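Local coordinates for Avidin/streptavidin (Shewanella denitrificans, PDB 3SZH), which binds biotin with high affinity as a dimeric, thermostable member of the avidin family from a cold-living bacterium, here without its ligand, at residues Leu7-Ser11 / Ile23-Asn27; Ala12-Gln16 / Gln114-Thr120; Ala44-Tyr50 / Leu68-Cys74; Asn75-Ser81 / Leu96-Asn102. One frame throughout, in Å; residues are numbered along the deposited sequence. Where two conformers were deposited one is given.

Contact 1 (Leu7-Ser11 / Ile23-Asn27); sequences LTAMS and INSIN
Ile23 N gives a backbone hydrogen bond to Ser11 O at 2.8 Å. Ser11 N returns only a weak bond to Ile23 O, and the extra residue of a bulge, Met10, offsets the register beyond it; a bond from Met10 N to Asn24 O is doubtful, since the place of that oxygen is not sure. The Ile23 side chain touches Leu7 CD1 with its own CD1 at 4.0 Å, the two chains crossing at about a right angle, and Ile23 CG2 lies 3.8 Å from Thr8 O. Ile26 CD1 rests against the backbone of Thr8 and Ala9, 3.5 Å from Ala9 N. Behind these contacts, Ser11 OG sits between its own backbone N and carbonyl carbon (chi1 62°), from where it donates to Thr8 O at 2.6 Å and ties the turn back on itself. The same hydroxyl is hydrogen-bonded to Trp13 NE1. Without it, as with an alanine here, Thr8 O and the Trp13 indole are likely to lose their common partner and the turn to be less firmly folded. Leu7 and Ile23 also pack on Trp13 and Ile61. Met10 and Ser11 both face Ile23, which makes a G1 beta bulge where the first strand of the avidin barrel begins.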
loop_
_atom_site.group_PDB
_atom_site.type_symbol
_atom_site.label_atom_id
_atom_site.label_comp_id
_atom_site.label_asym_id
_atom_site.label_seq_id
_atom_site.Cartn_x
_atom_site.Cartn_y
_atom_site.Cartn_z
ATOM N N LEU B 7 17.790 4.578 -2.915
ATOM C CA LEU B 7 16.645 4.069 -2.165
ATOM C C LEU B 7 17.146 3.114 -1.085
ATOM O O LEU B 7 17.434 1.944 -1.362
ATOM C CB LEU B 7 15.670 3.357 -3.112
ATOM C CG LEU B 7 14.311 2.933 -2.558
ATOM C CD1 LEU B 7 13.545 4.167 -2.105
ATOM C CD2 LEU B 7 13.499 2.133 -3.590
ATOM N N THR B 8 17.296 3.624 0.133
ATOM C CA THR B 8 17.841 2.840 1.230
ATOM C C THR B 8 17.062 3.054 2.518
ATOM O O THR B 8 16.242 3.973 2.627
ATOM C CB THR B 8 19.300 3.261 1.548
ATOM O OG1 THR B 8 19.293 4.569 2.127
ATOM C CG2 THR B 8 20.194 3.262 0.306
ATOM N N ALA B 9 17.359 2.230 3.510
ATOM C CA ALA B 9 16.930 2.539 4.846
ATOM C C ALA B 9 17.475 3.912 5.197
ATOM O O ALA B 9 18.551 4.302 4.718
ATOM C CB ALA B 9 17.414 1.497 5.825
ATOM N N MET B 10 16.762 4.624 6.059
ATOM C CA MET B 10 17.185 5.943 6.540
ATOM C C MET B 10 17.406 6.923 5.386
ATOM O O MET B 10 18.447 7.583 5.279
ATOM C CB MET B 10 18.451 5.822 7.393
ATOM C CG MET B 10 18.364 4.727 8.444
ATOM S SD MET B 10 16.940 4.774 9.503
ATOM C CE MET B 10 16.829 6.488 9.840
ATOM N N SER B 11 16.418 7.022 4.505
ATOM C CA SER B 11 16.443 7.979 3.395
ATOM C C SER B 11 15.135 8.758 3.403
ATOM O O SER B 11 14.068 8.212 3.731
ATOM C CB SER B 11 16.690 7.286 2.052
ATOM O OG SER B 11 15.688 6.350 1.697
ATOM N N ILE B 23 11.973 7.244 5.364
ATOM C CA ILE B 23 12.118 5.804 5.432
ATOM C C ILE B 23 13.034 5.451 6.578
ATOM O O ILE B 23 14.184 5.902 6.603
ATOM C CB ILE B 23 12.626 5.182 4.109
ATOM C CG1 ILE B 23 11.728 5.553 2.925
ATOM C CG2 ILE B 23 12.804 3.675 4.255
ATOM C CD1 ILE B 23 12.213 4.976 1.577
ATOM N N ASN B 24 12.536 4.658 7.519
ATOM C CA ASN B 24 13.292 4.230 8.664
ATOM C C ASN B 24 14.041 2.934 8.398
ATOM O O ASN B 24 15.250 2.971 8.201
ATOM C CB ASN B 24 12.384 4.146 9.875
ATOM C CG ASN B 24 13.107 3.647 11.073
ATOM O OD1 ASN B 24 12.998 2.476 11.412
ATOM N ND2 ASN B 24 13.871 4.511 11.710
ATOM N N SER B 25 13.363 1.799 8.423
ATOM C CA SER B 25 13.972 0.504 8.193
ATOM C C SER B 25 13.506 -0.100 6.871
ATOM O O SER B 25 12.366 0.107 6.427
ATOM C CB SER B 25 13.676 -0.451 9.360
ATOM O OG SER B 25 12.293 -0.742 9.449
ATOM N N ILE B 26 14.413 -0.841 6.250
ATOM C CA ILE B 26 14.088 -1.778 5.187
ATOM C C ILE B 26 14.768 -3.091 5.575
ATOM O O ILE B 26 16.001 -3.182 5.593
ATOM C CB ILE B 26 14.566 -1.323 3.800
ATOM C CG1 ILE B 26 13.975 0.042 3.413
ATOM C CG2 ILE B 26 14.243 -2.380 2.760
ATOM C CD1 ILE B 26 14.544 0.612 2.094
ATOM N N ASN B 27 13.969 -4.083 5.963
ATOM C CA ASN B 27 14.529 -5.301 6.552
ATOM C C ASN B 27 15.020 -6.270 5.498
ATOM O O ASN B 27 15.001 -5.961 4.308
ATOM C CB ASN B 27 13.581 -5.928 7.594
ATOM C CG ASN B 27 12.380 -6.669 6.997
ATOM O OD1 ASN B 27 11.468 -7.054 7.761
ATOM N ND2 ASN B 27 12.343 -6.875 5.709
#

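Contact 2 (Ala12-Gln16 / Gln114-Thr120); sequences AWVNQ and QDVFSQT
Asp115 meets two amides of the 12-16 segment, one at each carboxylate oxygen. Gln16 NE2 donates to Asp115 OD1 at 2.8 Å with an angle of 163° at the hydrogen, from above the carboxylate plane, while Asn15 ND2 makes a weak bond to Asp115 OD2; Asn15 OD1 accepts from Asp17 N and Ser19 N. The bend of Gln16 at chi2 (-73°) brings its amide alongside Asp115 and Val116, and its OE1 accepts a hydrogen bond from Val116 N at 3.1 Å. Phe117 follows, with Asn15 CB over one face of its ring, 3.7 Å from the centroid, and Trp13 O at the ring edge. Phe117 CB also touches Trp13 CB at 3.7 Å. Ser118 forms the hydrogen-bonded antiparallel pair with Val14: its N donates to Val14 O and its O accepts from Val14 N, both at 2.8 Å. A water donates to Val14 O and is bonded to Ser118 OG, which also has Lys92 NZ as partner. Gln119 N lies obliquely against the Trp13 indole, 3.8 Å from CE3, and Thr120 N bonds to Ala12 O at 3.3 Å. Strands 11-14 and 111-119 are first and last in the barrel, so this pairing shuts it; strand 20-26 flanks one side and strand 92-101 the other. From strand 73-85, Trp80 sends NE1 to Asp115 OD2 and meets Phe117 edge-to-face.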
loop_
_atom_site.group_PDB
_atom_site.type_symbol
_atom_site.label_atom_id
_atom_site.label_comp_id
_atom_site.label_asym_id
_atom_site.label_seq_id
_atom_site.Cartn_x
_atom_site.Cartn_y
_atom_site.Cartn_z
ATOM N N ALA B 12 15.218 10.046 3.081
ATOM C CA ALA B 12 14.074 10.947 3.104
ATOM C C ALA B 12 13.818 11.531 1.719
ATOM O O ALA B 12 14.747 11.812 0.949
ATOM C CB ALA B 12 14.268 12.049 4.098
ATOM N N TRP B 13 12.546 11.747 1.436
ATOM C CA TRP B 13 12.070 12.056 0.075
ATOM C C TRP B 13 10.950 13.069 0.180
ATOM O O TRP B 13 10.037 12.832 0.959
ATOM C CB TRP B 13 11.611 10.767 -0.629
ATOM C CG TRP B 13 12.589 9.655 -0.522
ATOM C CD1 TRP B 13 12.718 8.756 0.490
ATOM C CD2 TRP B 13 13.646 9.380 -1.426
ATOM N NE1 TRP B 13 13.771 7.917 0.267
ATOM C CE2 TRP B 13 14.352 8.274 -0.915
ATOM C CE3 TRP B 13 14.079 9.961 -2.649
ATOM C CZ2 TRP B 13 15.492 7.748 -1.557
ATOM C CZ3 TRP B 13 15.205 9.416 -3.296
ATOM C CH2 TRP B 13 15.876 8.318 -2.754
ATOM N N VAL B 14 10.975 14.144 -0.606
ATOM C CA VAL B 14 10.018 15.254 -0.467
ATOM C C VAL B 14 9.264 15.450 -1.773
ATOM O O VAL B 14 9.867 15.599 -2.835
ATOM C CB VAL B 14 10.706 16.601 -0.064
ATOM C CG1 VAL B 14 9.682 17.612 0.359
ATOM C CG2 VAL B 14 11.690 16.399 1.059
ATOM N N ASN B 15 7.946 15.479 -1.720
ATOM C CA ASN B 15 7.146 15.635 -2.934
ATOM C C ASN B 15 6.860 17.088 -3.293
ATOM O O ASN B 15 7.331 18.035 -2.669
ATOM C CB ASN B 15 5.854 14.773 -2.885
ATOM C CG ASN B 15 4.781 15.340 -1.968
ATOM O OD1 ASN B 15 4.862 16.486 -1.514
ATOM N ND2 ASN B 15 3.751 14.539 -1.702
ATOM N N GLN B 16 6.107 17.255 -4.373
ATOM C CA GLN B 16 5.785 18.585 -4.929
ATOM C C GLN B 16 4.899 19.473 -4.028
ATOM O O GLN B 16 4.721 20.674 -4.307
ATOM C CB GLN B 16 5.171 18.440 -6.339
ATOM C CG GLN B 16 3.727 17.931 -6.365
ATOM C CD GLN B 16 3.551 16.438 -6.038
ATOM O OE1 GLN B 16 4.507 15.642 -6.075
ATOM N NE2 GLN B 16 2.310 16.058 -5.768
ATOM N N GLN B 114 -0.763 11.687 -8.685
ATOM C CA GLN B 114 0.660 11.407 -8.906
ATOM C C GLN B 114 1.489 12.274 -7.994
ATOM O O GLN B 114 1.267 13.470 -7.908
ATOM C CB GLN B 114 1.135 11.630 -10.371
ATOM C CG GLN B 114 2.706 11.754 -10.468
ATOM C CD GLN B 114 3.457 10.813 -11.467
ATOM O OE1 GLN B 114 3.345 10.983 -12.699
ATOM N NE2 GLN B 114 4.311 9.889 -10.925
ATOM N N ASP B 115 2.455 11.663 -7.308
ATOM C CA ASP B 115 3.459 12.412 -6.521
ATOM C C ASP B 115 4.837 12.035 -7.008
ATOM O O ASP B 115 5.117 10.848 -7.245
ATOM C CB ASP B 115 3.411 12.030 -5.033
ATOM C CG ASP B 115 2.277 12.657 -4.255
ATOM O OD1 ASP B 115 1.522 13.506 -4.779
ATOM O OD2 ASP B 115 2.149 12.260 -3.083
ATOM N N VAL B 116 5.716 13.031 -7.153
ATOM C CA VAL B 116 7.127 12.759 -7.407
ATOM C C VAL B 116 7.897 13.261 -6.209
ATOM O O VAL B 116 7.785 14.424 -5.834
ATOM C CB VAL B 116 7.631 13.407 -8.710
ATOM C CG1 VAL B 116 9.115 13.160 -8.838
ATOM C CG2 VAL B 116 6.866 12.818 -9.915
ATOM N N PHE B 117 8.605 12.342 -5.554
ATOM C CA PHE B 117 9.392 12.652 -4.367
ATOM C C PHE B 117 10.842 12.799 -4.811
ATOM O O PHE B 117 11.340 12.025 -5.638
ATOM C CB PHE B 117 9.265 11.526 -3.323
ATOM C CG PHE B 117 7.915 11.387 -2.708
ATOM C CD1 PHE B 117 6.901 10.690 -3.365
ATOM C CD2 PHE B 117 7.663 11.934 -1.458
ATOM C CE1 PHE B 117 5.651 10.551 -2.773
ATOM C CE2 PHE B 117 6.411 11.791 -0.852
ATOM C CZ PHE B 117 5.407 11.100 -1.507
ATOM N N SER B 118 11.493 13.832 -4.312
ATOM C CA SER B 118 12.892 14.117 -4.603
ATOM C C SER B 118 13.702 13.955 -3.330
ATOM O O SER B 118 13.191 14.198 -2.240
ATOM C CB SER B 118 13.027 15.556 -5.115
ATOM O OG SER B 118 12.324 15.742 -6.335
ATOM N N GLN B 119 14.957 13.569 -3.444
ATOM C CA GLN B 119 15.817 13.500 -2.284
ATOM C C GLN B 119 15.802 14.811 -1.505
ATOM O O GLN B 119 15.720 15.898 -2.105
ATOM C CB GLN B 119 17.225 13.151 -2.696
ATOM C CG GLN B 119 17.894 14.120 -3.645
ATOM C CD GLN B 119 19.287 13.687 -3.949
ATOM O OE1 GLN B 119 19.489 12.738 -4.714
ATOM N NE2 GLN B 119 20.264 14.354 -3.343
ATOM N N THR B 120 15.858 14.681 -0.169
ATOM C CA THR B 120 15.872 15.806 0.794
ATOM C C THR B 120 16.695 16.971 0.269
ATOM O O THR B 120 17.886 16.801 0.016
ATOM C CB THR B 120 16.479 15.411 2.202
ATOM O OG1 THR B 120 17.681 16.160 2.444
ATOM C CG2 THR B 120 16.817 13.949 2.277
HETATM O O HOH W 1 10.252 17.420 -4.993
#

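Contact 3 (Ala44-Tyr50 / Leu68-Cys74); sequences ACQNSPY and LNSVESC
Glu72 O is gripped by two donors from opposite faces of its carbonyl plane: the Tyr50 hydroxyl, at 3.0 Å from across the contact, and Asn69 N from its own segment. The Asn69 side chain joins the loops as well. Its ND2 donates to Ser48 OG at 2.9 Å and to Pro49 O at 3.0 Å, the latter almost straight (174°), and both acceptors lie in the amide plane. Within the 68-74 segment, OD1 accepts from Val71 N, an Asx turn, and from Glu72 N, which extends it to an Asx motif. With four bonds fixing its rotation, the amide lies flat on one face of the Tyr50 ring, the planes only 10° apart and ND2 3.3 Å from Tyr50 CZ. Glu72, CG anti to the backbone N (chi1 -161°) and extended beyond, stretches across to Cys45 N, which donates to OE2 at 2.8 Å. A water joins Glu72 OE1, Gln46 O and Ser48 OG, adding a water bridge between the loops. The Cys45 SG-Cys74 SG disulfide, 2.1 Å long, locks the far end covalently, and Ala44 CB rests 3.7 Å from Cys74 SG. The 44-50 segment is the loop leading from strand 31-37 into strand 50-57, and the 68-74 segment runs from the end of strand 60-66 into strand 73-85. Trp67 packs against both cysteines and meets the Tyr50 ring edge-to-face, while Phe57 of the second subunit packs on Leu68 and Ser73.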
loop_
_atom_site.group_PDB
_atom_site.type_symbol
_atom_site.label_atom_id
_atom_site.label_comp_id
_atom_site.label_asym_id
_atom_site.label_seq_id
_atom_site.Cartn_x
_atom_site.Cartn_y
_atom_site.Cartn_z
ATOM N N ALA B 44 -5.623 19.213 5.909
ATOM C CA ALA B 44 -5.503 18.838 7.303
ATOM C C ALA B 44 -4.421 17.763 7.461
ATOM O O ALA B 44 -3.737 17.388 6.495
ATOM C CB ALA B 44 -6.856 18.377 7.854
ATOM N N CYS B 45 -4.268 17.277 8.693
ATOM C CA CYS B 45 -3.226 16.292 9.021
ATOM C C CYS B 45 -1.836 16.732 8.530
ATOM O O CYS B 45 -1.069 15.925 7.989
ATOM C CB CYS B 45 -3.570 14.899 8.479
ATOM S SG CYS B 45 -4.998 14.164 9.278
ATOM N N GLN B 46 -1.505 18.004 8.774
ATOM C CA GLN B 46 -0.165 18.513 8.434
ATOM C C GLN B 46 0.758 18.545 9.648
ATOM O O GLN B 46 0.302 18.642 10.791
ATOM C CB GLN B 46 -0.237 19.927 7.876
ATOM C CG GLN B 46 -0.782 20.036 6.495
ATOM C CD GLN B 46 -0.620 21.446 5.947
ATOM O OE1 GLN B 46 -1.598 22.149 5.681
ATOM N NE2 GLN B 46 0.608 21.880 5.832
ATOM N N ASN B 47 2.063 18.512 9.383
ATOM C CA ASN B 47 3.113 18.828 10.361
ATOM C C ASN B 47 3.244 17.888 11.538
ATOM O O ASN B 47 3.855 18.259 12.536
ATOM C CB ASN B 47 2.909 20.226 10.947
ATOM C CG ASN B 47 2.807 21.266 9.888
ATOM O OD1 ASN B 47 3.594 21.285 8.963
ATOM N ND2 ASN B 47 1.806 22.133 9.994
ATOM N N SER B 48 2.623 16.722 11.484
ATOM C CA SER B 48 2.798 15.732 12.543
ATOM C C SER B 48 3.109 14.398 11.864
ATOM O O SER B 48 2.711 14.166 10.721
ATOM C CB SER B 48 1.574 15.659 13.458
ATOM O OG SER B 48 0.436 15.206 12.746
ATOM N N PRO B 49 3.846 13.511 12.543
ATOM C CA PRO B 49 4.246 12.281 11.868
ATOM C C PRO B 49 3.161 11.226 11.853
ATOM O O PRO B 49 2.492 10.975 12.878
ATOM C CB PRO B 49 5.444 11.804 12.684
ATOM C CG PRO B 49 5.210 12.366 14.073
ATOM C CD PRO B 49 4.452 13.645 13.890
ATOM N N TYR B 50 3.004 10.610 10.673
ATOM C CA TYR B 50 2.071 9.486 10.487
ATOM C C TYR B 50 2.863 8.238 10.154
ATOM O O TYR B 50 3.714 8.264 9.269
ATOM C CB TYR B 50 1.013 9.778 9.400
ATOM C CG TYR B 50 0.026 10.810 9.868
ATOM C CD1 TYR B 50 0.267 12.179 9.762
ATOM C CD2 TYR B 50 -1.154 10.411 10.487
ATOM C CE1 TYR B 50 -0.643 13.114 10.263
ATOM C CE2 TYR B 50 -2.052 11.338 10.997
ATOM C CZ TYR B 50 -1.800 12.683 10.896
ATOM O OH TYR B 50 -2.652 13.631 11.402
ATOM N N LEU B 68 -4.250 8.704 10.962
ATOM C CA LEU B 68 -4.648 8.818 12.354
ATOM C C LEU B 68 -3.364 8.768 13.156
ATOM O O LEU B 68 -2.552 7.869 12.989
ATOM C CB LEU B 68 -5.588 7.671 12.756
ATOM C CG LEU B 68 -6.127 7.681 14.192
ATOM C CD1 LEU B 68 -6.887 8.942 14.425
ATOM C CD2 LEU B 68 -6.977 6.441 14.464
ATOM N N ASN B 69 -3.179 9.751 14.025
ATOM C CA ASN B 69 -2.057 9.739 14.955
ATOM C C ASN B 69 -2.545 10.370 16.271
ATOM O O ASN B 69 -3.761 10.544 16.484
ATOM C CB ASN B 69 -0.796 10.395 14.345
ATOM C CG ASN B 69 -0.942 11.871 14.158
ATOM O OD1 ASN B 69 -1.953 12.450 14.545
ATOM N ND2 ASN B 69 0.058 12.496 13.565
ATOM N N SER B 70 -1.605 10.714 17.141
ATOM C CA SER B 70 -1.955 11.224 18.460
ATOM C C SER B 70 -2.483 12.645 18.430
ATOM O O SER B 70 -2.969 13.134 19.454
ATOM C CB SER B 70 -0.756 11.162 19.402
ATOM O OG SER B 70 0.341 11.819 18.809
ATOM N N VAL B 71 -2.389 13.324 17.282
ATOM C CA VAL B 71 -2.951 14.666 17.252
ATOM C C VAL B 71 -4.134 14.896 16.343
ATOM O O VAL B 71 -4.962 15.755 16.668
ATOM C CB VAL B 71 -1.898 15.798 17.099
ATOM C CG1 VAL B 71 -0.895 15.781 18.248
ATOM C CG2 VAL B 71 -1.199 15.696 15.773
ATOM N N GLU B 72 -4.273 14.127 15.255
ATOM C CA GLU B 72 -5.294 14.446 14.256
ATOM C C GLU B 72 -5.676 13.241 13.399
ATOM O O GLU B 72 -4.816 12.404 13.085
ATOM C CB GLU B 72 -4.701 15.524 13.311
ATOM C CG GLU B 72 -5.742 16.260 12.561
ATOM C CD GLU B 72 -5.161 17.424 11.814
ATOM O OE1 GLU B 72 -4.007 17.889 12.107
ATOM O OE2 GLU B 72 -5.868 17.854 10.922
ATOM N N SER B 73 -6.954 13.183 12.999
ATOM C CA SER B 73 -7.472 12.170 12.072
ATOM C C SER B 73 -7.978 12.827 10.805
ATOM O O SER B 73 -8.690 13.843 10.865
ATOM C CB SER B 73 -8.654 11.447 12.701
ATOM O OG SER B 73 -9.237 10.585 11.746
ATOM N N CYS B 74 -7.678 12.198 9.670
ATOM C CA CYS B 74 -8.322 12.535 8.404
ATOM C C CYS B 74 -9.125 11.369 7.817
ATOM O O CYS B 74 -9.484 11.383 6.645
ATOM C CB CYS B 74 -7.309 13.137 7.413
ATOM S SG CYS B 74 -6.599 14.729 8.056
HETATM O O HOH W 2 -1.253 17.342 12.602
#

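Contact 4 (Asn75-Ser81 / Leu96-Asn102); sequences NSITSWS and LWQLVVN
Trp80 has its CG anti to the carbonyl carbon (chi1 -69°), which swings its indole over Trp97 CB: that carbon sits over one face, 3.8 Å from the centroid of the five-membered ring. Trp97 has its CG between backbone N and carbonyl carbon (chi1 55°), which places its own ring so that the two five-membered rings meet obliquely, planes 59° apart. Thr78 CG2 lies over the same face of the Trp80 indole, 4.0 Å from Trp97 CB. Regular antiparallel bonds join Ile77 with Val100, Ser79 with Gln98 and Ser81 with Leu96. At the end of the ladder Asn102 N donates to Asn75 O at 2.9 Å, and Asn102 ND2 reaches Asn75 OD1 at 3.0 Å, a little out of the carbonyl plane. With an alanine replacing Asn75, Asn102 ND2 would probably lose its acceptor. Asn102 OD1 accepts from Thr59 N of the second subunit. Strands 73-85 and 92-101 form a hairpin between strand 60-66 and strand 111-119; Trp80 stacks on Phe63 of the former, Leu99 packs on Leu111 of the latter, and Ile77 and Ser79 on the other face meet Ser62 of the second subunit.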
loop_
_atom_site.group_PDB
_atom_site.type_symbol
_atom_site.label_atom_id
_atom_site.label_comp_id
_atom_site.label_asym_id
_atom_site.label_seq_id
_atom_site.Cartn_x
_atom_site.Cartn_y
_atom_site.Cartn_z
ATOM N N ASN B 75 -9.422 10.369 8.656
ATOM C CA ASN B 75 -10.461 9.380 8.334
ATOM C C ASN B 75 -10.230 8.580 7.049
ATOM O O ASN B 75 -11.182 8.206 6.369
ATOM C CB ASN B 75 -11.852 10.046 8.298
ATOM C CG ASN B 75 -12.950 9.071 8.570
ATOM O OD1 ASN B 75 -12.797 8.187 9.409
ATOM N ND2 ASN B 75 -14.083 9.239 7.888
ATOM N N SER B 76 -8.961 8.352 6.703
ATOM C CA SER B 76 -8.654 7.762 5.414
ATOM C C SER B 76 -7.251 7.158 5.431
ATOM O O SER B 76 -6.531 7.267 6.430
ATOM C CB SER B 76 -8.760 8.835 4.329
ATOM O OG SER B 76 -7.880 9.907 4.626
ATOM N N ILE B 77 -6.905 6.487 4.325
ATOM C CA ILE B 77 -5.618 5.801 4.159
ATOM C C ILE B 77 -5.122 6.138 2.751
ATOM O O ILE B 77 -5.889 6.016 1.781
ATOM C CB ILE B 77 -5.791 4.252 4.236
ATOM C CG1 ILE B 77 -6.431 3.827 5.579
ATOM C CG2 ILE B 77 -4.431 3.544 4.035
ATOM C CD1 ILE B 77 -6.901 2.387 5.594
ATOM N N THR B 78 -3.853 6.533 2.630
ATOM C CA THR B 78 -3.230 6.728 1.324
ATOM C C THR B 78 -2.194 5.656 1.074
ATOM O O THR B 78 -1.452 5.275 1.982
ATOM C CB THR B 78 -2.571 8.113 1.222
ATOM O OG1 THR B 78 -3.580 9.095 1.434
ATOM C CG2 THR B 78 -1.924 8.346 -0.170
ATOM N N SER B 79 -2.179 5.131 -0.145
ATOM C CA SER B 79 -1.201 4.145 -0.573
ATOM C C SER B 79 -0.531 4.631 -1.846
ATOM O O SER B 79 -1.199 5.043 -2.788
ATOM C CB SER B 79 -1.853 2.817 -0.892
ATOM O OG SER B 79 -2.481 2.311 0.256
ATOM N N TRP B 80 0.784 4.573 -1.884
ATOM C CA TRP B 80 1.616 4.941 -3.034
ATOM C C TRP B 80 2.259 3.685 -3.597
ATOM O O TRP B 80 2.739 2.814 -2.865
ATOM C CB TRP B 80 2.720 5.874 -2.561
ATOM C CG TRP B 80 2.349 7.250 -2.118
ATOM C CD1 TRP B 80 2.449 8.391 -2.848
ATOM C CD2 TRP B 80 1.888 7.654 -0.818
ATOM N NE1 TRP B 80 2.119 9.488 -2.103
ATOM C CE2 TRP B 80 1.744 9.063 -0.848
ATOM C CE3 TRP B 80 1.630 6.972 0.389
ATOM C CZ2 TRP B 80 1.386 9.804 0.284
ATOM C CZ3 TRP B 80 1.241 7.712 1.505
ATOM C CH2 TRP B 80 1.135 9.109 1.445
ATOM N N SER B 81 2.329 3.639 -4.927
ATOM C CA SER B 81 3.094 2.635 -5.659
ATOM C C SER B 81 4.032 3.380 -6.581
ATOM O O SER B 81 3.602 4.298 -7.283
ATOM C CB SER B 81 2.189 1.769 -6.533
ATOM O OG SER B 81 1.257 1.041 -5.751
ATOM N N LEU B 96 2.289 6.760 -8.080
ATOM C CA LEU B 96 0.864 6.968 -8.230
ATOM C C LEU B 96 0.232 6.562 -6.904
ATOM O O LEU B 96 0.555 5.493 -6.371
ATOM C CB LEU B 96 0.305 6.090 -9.343
ATOM C CG LEU B 96 0.882 6.342 -10.730
ATOM C CD1 LEU B 96 0.254 5.379 -11.736
ATOM C CD2 LEU B 96 0.692 7.797 -11.165
ATOM N N TRP B 97 -0.660 7.395 -6.379
ATOM C CA TRP B 97 -1.299 7.104 -5.101
ATOM C C TRP B 97 -2.799 6.961 -5.244
ATOM O O TRP B 97 -3.424 7.446 -6.199
ATOM C CB TRP B 97 -0.953 8.168 -4.053
ATOM C CG TRP B 97 -1.248 9.592 -4.435
ATOM C CD1 TRP B 97 -0.361 10.507 -4.920
ATOM C CD2 TRP B 97 -2.518 10.276 -4.348
ATOM N NE1 TRP B 97 -0.983 11.719 -5.130
ATOM C CE2 TRP B 97 -2.303 11.608 -4.782
ATOM C CE3 TRP B 97 -3.801 9.906 -3.909
ATOM C CZ2 TRP B 97 -3.324 12.560 -4.826
ATOM C CZ3 TRP B 97 -4.809 10.853 -3.952
ATOM C CH2 TRP B 97 -4.567 12.165 -4.425
ATOM N N GLN B 98 -3.352 6.283 -4.251
ATOM C CA GLN B 98 -4.793 6.110 -4.078
ATOM C C GLN B 98 -5.119 6.438 -2.635
ATOM O O GLN B 98 -4.422 5.991 -1.705
ATOM C CB GLN B 98 -5.203 4.676 -4.400
ATOM C CG GLN B 98 -4.829 4.220 -5.827
ATOM C CD GLN B 98 -5.369 2.845 -6.148
ATOM O OE1 GLN B 98 -5.241 1.891 -5.368
ATOM N NE2 GLN B 98 -5.990 2.732 -7.291
ATOM N N LEU B 99 -6.211 7.172 -2.440
ATOM C CA LEU B 99 -6.713 7.578 -1.131
ATOM C C LEU B 99 -8.110 7.006 -0.942
ATOM O O LEU B 99 -9.009 7.307 -1.733
ATOM C CB LEU B 99 -6.758 9.111 -1.074
ATOM C CG LEU B 99 -7.369 9.889 0.108
ATOM C CD1 LEU B 99 -8.890 9.912 0.140
ATOM C CD2 LEU B 99 -6.826 9.409 1.432
ATOM N N VAL B 100 -8.294 6.183 0.083
ATOM C CA VAL B 100 -9.594 5.636 0.410
ATOM C C VAL B 100 -10.077 6.186 1.751
ATOM O O VAL B 100 -9.351 6.189 2.746
ATOM C CB VAL B 100 -9.640 4.074 0.335
ATOM C CG1 VAL B 100 -8.655 3.403 1.303
ATOM C CG2 VAL B 100 -11.066 3.542 0.550
ATOM N N VAL B 101 -11.321 6.654 1.733
ATOM C CA VAL B 101 -11.954 7.243 2.898
ATOM C C VAL B 101 -12.848 6.242 3.620
ATOM O O VAL B 101 -13.630 5.509 2.992
ATOM C CB VAL B 101 -12.785 8.510 2.487
ATOM C CG1 VAL B 101 -13.374 9.228 3.713
ATOM C CG2 VAL B 101 -11.940 9.468 1.653
ATOM N N ASN B 102 -12.715 6.204 4.936
ATOM C CA ASN B 102 -13.593 5.413 5.803
ATOM C C ASN B 102 -15.052 5.730 5.472
ATOM O O ASN B 102 -15.400 6.900 5.305
ATOM C CB ASN B 102 -13.236 5.727 7.258
ATOM C CG ASN B 102 -14.055 4.960 8.266
ATOM O OD1 ASN B 102 -14.667 3.930 7.962
ATOM N ND2 ASN B 102 -14.045 5.453 9.506
HETATM O O HOH W 3 -17.044 8.558 6.530
#

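From the N terminus, contact 1 comes first: it closes a short loop of eleven residues, setting the segment that enters strand 11-14 against the end of strand 20-26. Contact 2 crosses it, since 12-16 lies between the segments of contact 1, and its long loop ends only at the C terminus, joining first strand to last and closing the barrel. Contacts 3 and 4 follow in series within that loop. Contact 3 ties the loop before strand 50-57 to the start of strand 73-85, and contact 4 continues directly from it, pairing that strand with 92-101. Trp13 joins contacts 1 and 2 by packing, and Asp115 with Trp80 joins contacts 2 and 4. Contacts 3 and 4 both touch the second subunit.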